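Local coordinates for caspase Nc subunit 1 (Drosophila melanogaster, PDB 2FP3), which acts as an initiator cysteine protease in the caspase cascade that drives programmed cell death, including steroid-triggered death during insect metamorphosis, at residues A[89-92]-A[93-97]; A[81-84]-A[85-89]. The protein carries 2 engineered substitutions. All coordinates share one frame; numbering follows the deposited sequence.

Contact 1: A[89-92]-A[93-97]; sequences LIHL and FQELN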
# COMPACT_ATOMS: atom_id res chain seq x y z
N LEU A 89 2.90 -1.93 9.51
CA LEU A 89 2.77 -2.56 8.21
C LEU A 89 3.50 -3.90 8.17
O LEU A 89 2.93 -4.90 7.71
CB LEU A 89 3.30 -1.64 7.11
CG LEU A 89 2.41 -0.42 6.82
CD1 LEU A 89 3.17 0.60 5.99
CD2 LEU A 89 1.14 -0.87 6.12
N ILE A 90 4.74 -3.93 8.64
CA ILE A 90 5.49 -5.18 8.63
C ILE A 90 4.75 -6.24 9.43
O ILE A 90 4.50 -7.34 8.93
CB ILE A 90 6.92 -4.98 9.19
CG1 ILE A 90 7.76 -4.20 8.17
CG2 ILE A 90 7.59 -6.33 9.45
CD1 ILE A 90 9.05 -3.62 8.74
N HIS A 91 4.38 -5.91 10.66
CA HIS A 91 3.65 -6.86 11.47
C HIS A 91 2.42 -7.41 10.74
O HIS A 91 2.25 -8.63 10.61
CB HIS A 91 3.20 -6.21 12.78
CG HIS A 91 2.17 -7.01 13.52
ND1 HIS A 91 2.45 -8.24 14.08
CD2 HIS A 91 0.85 -6.80 13.72
CE1 HIS A 91 1.35 -8.75 14.59
NE2 HIS A 91 0.36 -7.90 14.38
N LEU A 92 1.58 -6.51 10.25
CA LEU A 92 0.36 -6.90 9.54
C LEU A 92 0.61 -7.81 8.34
O LEU A 92 -0.12 -8.80 8.15
CB LEU A 92 -0.38 -5.66 9.04
CG LEU A 92 -1.51 -5.92 8.05
CD1 LEU A 92 -2.61 -6.71 8.74
CD2 LEU A 92 -2.06 -4.60 7.51
N PHE A 93 1.61 -7.49 7.53
CA PHE A 93 1.86 -8.31 6.36
C PHE A 93 2.58 -9.62 6.65
O PHE A 93 2.52 -10.55 5.84
CB PHE A 93 2.54 -7.49 5.26
CG PHE A 93 1.60 -6.54 4.57
CD1 PHE A 93 1.44 -5.23 5.03
CD2 PHE A 93 0.75 -6.99 3.56
CE1 PHE A 93 0.45 -4.40 4.50
CE2 PHE A 93 -0.24 -6.17 3.03
CZ PHE A 93 -0.39 -4.87 3.51
N GLN A 94 3.24 -9.70 7.81
CA GLN A 94 3.87 -10.97 8.18
C GLN A 94 2.75 -11.94 8.50
O GLN A 94 2.83 -13.12 8.18
CB GLN A 94 4.75 -10.81 9.41
CG GLN A 94 6.10 -10.18 9.12
CD GLN A 94 7.04 -10.28 10.29
OE1 GLN A 94 6.68 -9.94 11.43
NE2 GLN A 94 8.26 -10.75 10.04
N GLU A 95 1.69 -11.44 9.13
CA GLU A 95 0.54 -12.25 9.48
C GLU A 95 -0.27 -12.59 8.23
O GLU A 95 -1.06 -13.54 8.23
CB GLU A 95 -0.32 -11.52 10.51
CG GLU A 95 0.46 -11.08 11.73
CD GLU A 95 0.97 -12.25 12.57
OE1 GLU A 95 1.99 -12.08 13.27
OE2 GLU A 95 0.34 -13.33 12.53
N LEU A 96 -0.10 -11.81 7.17
CA LEU A 96 -0.81 -12.11 5.93
C LEU A 96 0.09 -13.03 5.11
O LEU A 96 -0.24 -13.43 4.00
CB LEU A 96 -1.14 -10.84 5.14
CG LEU A 96 -2.06 -9.83 5.81
CD1 LEU A 96 -2.42 -8.73 4.82
CD2 LEU A 96 -3.32 -10.51 6.30
N ASN A 97 1.23 -13.37 5.69
CA ASN A 97 2.20 -14.25 5.06
C ASN A 97 2.80 -13.71 3.76
O ASN A 97 3.01 -14.46 2.82
CB ASN A 97 1.56 -15.60 4.79
CG ASN A 97 0.96 -16.21 6.03
OD1 ASN A 97 -0.27 -16.18 6.23
ND2 ASN A 97 1.81 -16.76 6.89
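The L89 and F93 side chains, one helical turn apart, run alongside each other toward the sheet, with L89 CD2 3.9 Å from F93 CE1. The F93 ring is turned so that its edge meets the backbone of L89: F93 CD1 is 3.1 Å from L89 O, near the ring plane. L92 CG sits above one face of the ring, displaced toward its rim. H91 and E95 pair on another side of the helix. E95 CG lies over the imidazole face in a CH-pi contact, 4.2 Å from the ring centroid. The bend at chi2 of E95 (-66°) turns its carboxylate back, bringing OE1 3.6 Å from H91 CE1. The carboxylate and ring planes are 47° apart. The backbone bond from F93 N to L89 O is 2.9 Å long. This is the C-terminal end of helix 82-95, the crossover helix of a beta-alpha-beta unit between strands 62-68 and 98-103. A Schellman motif ends it: N97 has positive phi (64°), and N97 N bonds to Q94 O at 3.0 Å. Further out, the H91 ring is fixed by ND1 to V31 O and NE2 to P34 O. Q94 NE2 bonds to G29 O. L92 and L96 pack on M263 of helix 251-266.

Contact 2: A[81-84]-A[85-89]; sequences GAEK and DSKSL
The first turns of helix 82-95, where the chain enters the helix after G81, hold this contact, and K84 and S88 carry its side-chain part. K84 bends at chi2 (-64°) and then runs extended, which brings NZ 3.5 Å from S88 OG in a weak hydrogen bond. S88 OG also lies 3.1 Å from K84 O. S88 N bonds to the same K84 O at 3.3 Å. The K87 chain runs alongside the E83 carbonyl, with K87 CG 3.1 Å from E83 O, while K87 N donates to that oxygen. This is the start of the helix that crosses over between parallel strands 62-68 and 98-103 in the caspase fold. A82 O takes D85 N at 2.7 Å, with the donor well above the carbonyl plane, and S86 N weakly at 3.3 Å. N68 ND2 bonds to A82 O as well, and to S86 OG, tying the helix start to the end of strand 62-68. D85 CB lies 3.2 Å from A82 O, and its OD2 bonds to S253 OG of helix 251-266. S88 OG is further bonded to Q257 NE2.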
# COMPACT_ATOMS: atom_id res chain seq x y z
N GLY A 81 7.86 9.59 14.07
CA GLY A 81 6.75 8.70 14.32
C GLY A 81 6.52 7.77 13.13
O GLY A 81 5.70 6.85 13.19
N ALA A 82 7.26 8.01 12.06
CA ALA A 82 7.15 7.22 10.84
C ALA A 82 7.51 5.75 11.07
O ALA A 82 6.83 4.86 10.56
CB ALA A 82 8.04 7.80 9.75
N GLU A 83 8.57 5.50 11.83
CA GLU A 83 8.99 4.13 12.10
C GLU A 83 7.85 3.34 12.74
O GLU A 83 7.79 2.12 12.61
CB GLU A 83 10.22 4.10 13.01
CG GLU A 83 10.05 4.76 14.37
CD GLU A 83 9.83 6.26 14.26
OE1 GLU A 83 10.65 6.94 13.62
OE2 GLU A 83 8.83 6.75 14.83
N LYS A 84 6.94 4.04 13.41
CA LYS A 84 5.81 3.38 14.04
C LYS A 84 4.94 2.74 12.96
O LYS A 84 4.32 1.70 13.17
CB LYS A 84 4.99 4.39 14.84
CG LYS A 84 4.21 3.80 16.02
CD LYS A 84 3.14 2.81 15.59
CE LYS A 84 2.34 2.31 16.79
NZ LYS A 84 1.25 1.37 16.42
N ASP A 85 4.90 3.38 11.79
CA ASP A 85 4.11 2.86 10.68
C ASP A 85 4.79 1.62 10.08
O ASP A 85 4.14 0.61 9.79
CB ASP A 85 3.93 3.95 9.61
CG ASP A 85 3.18 5.17 10.13
OD1 ASP A 85 2.22 4.99 10.91
OD2 ASP A 85 3.54 6.30 9.75
N SER A 86 6.10 1.70 9.89
CA SER A 86 6.85 0.59 9.34
C SER A 86 6.59 -0.67 10.15
O SER A 86 6.42 -1.75 9.58
CB SER A 86 8.34 0.91 9.36
OG SER A 86 8.60 2.10 8.64
N LYS A 87 6.56 -0.53 11.47
CA LYS A 87 6.33 -1.67 12.36
C LYS A 87 4.94 -2.24 12.15
O LYS A 87 4.77 -3.46 12.02
CB LYS A 87 6.49 -1.24 13.83
CG LYS A 87 7.81 -0.55 14.16
CD LYS A 87 7.81 -0.05 15.61
CE LYS A 87 9.01 0.86 15.90
NZ LYS A 87 10.31 0.15 15.82
N SER A 88 3.94 -1.37 12.13
CA SER A 88 2.56 -1.80 11.92
C SER A 88 2.41 -2.54 10.59
O SER A 88 1.85 -3.64 10.54
CB SER A 88 1.63 -0.59 11.96
OG SER A 88 1.64 0.05 13.22
N LEU A 89 2.90 -1.93 9.51
CA LEU A 89 2.77 -2.56 8.21
C LEU A 89 3.50 -3.90 8.17
O LEU A 89 2.93 -4.90 7.71
CB LEU A 89 3.30 -1.64 7.11
CG LEU A 89 2.41 -0.42 6.82
CD1 LEU A 89 3.17 0.60 5.99
CD2 LEU A 89 1.14 -0.87 6.12

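Contacts 1 and 2 are successive parts of helix 82-95, with centres about 12 Å apart. L89 belongs to both: it ends 85-89 and begins 89-92, and its side chain packs on C260, M66, V133 and M135. The two ends differ in character. Contact 2 is partly exposed and rich in polar groups, whereas contact 1 is buried and largely apolar on the side facing the sheet. Helix 251-266 runs beside both. Contact 2 is nearer the catalytic region: the A82 side chain is about 9 Å from that of H137, a probable active-site residue by analogy with other caspases. Contact 1 lies away from the active site.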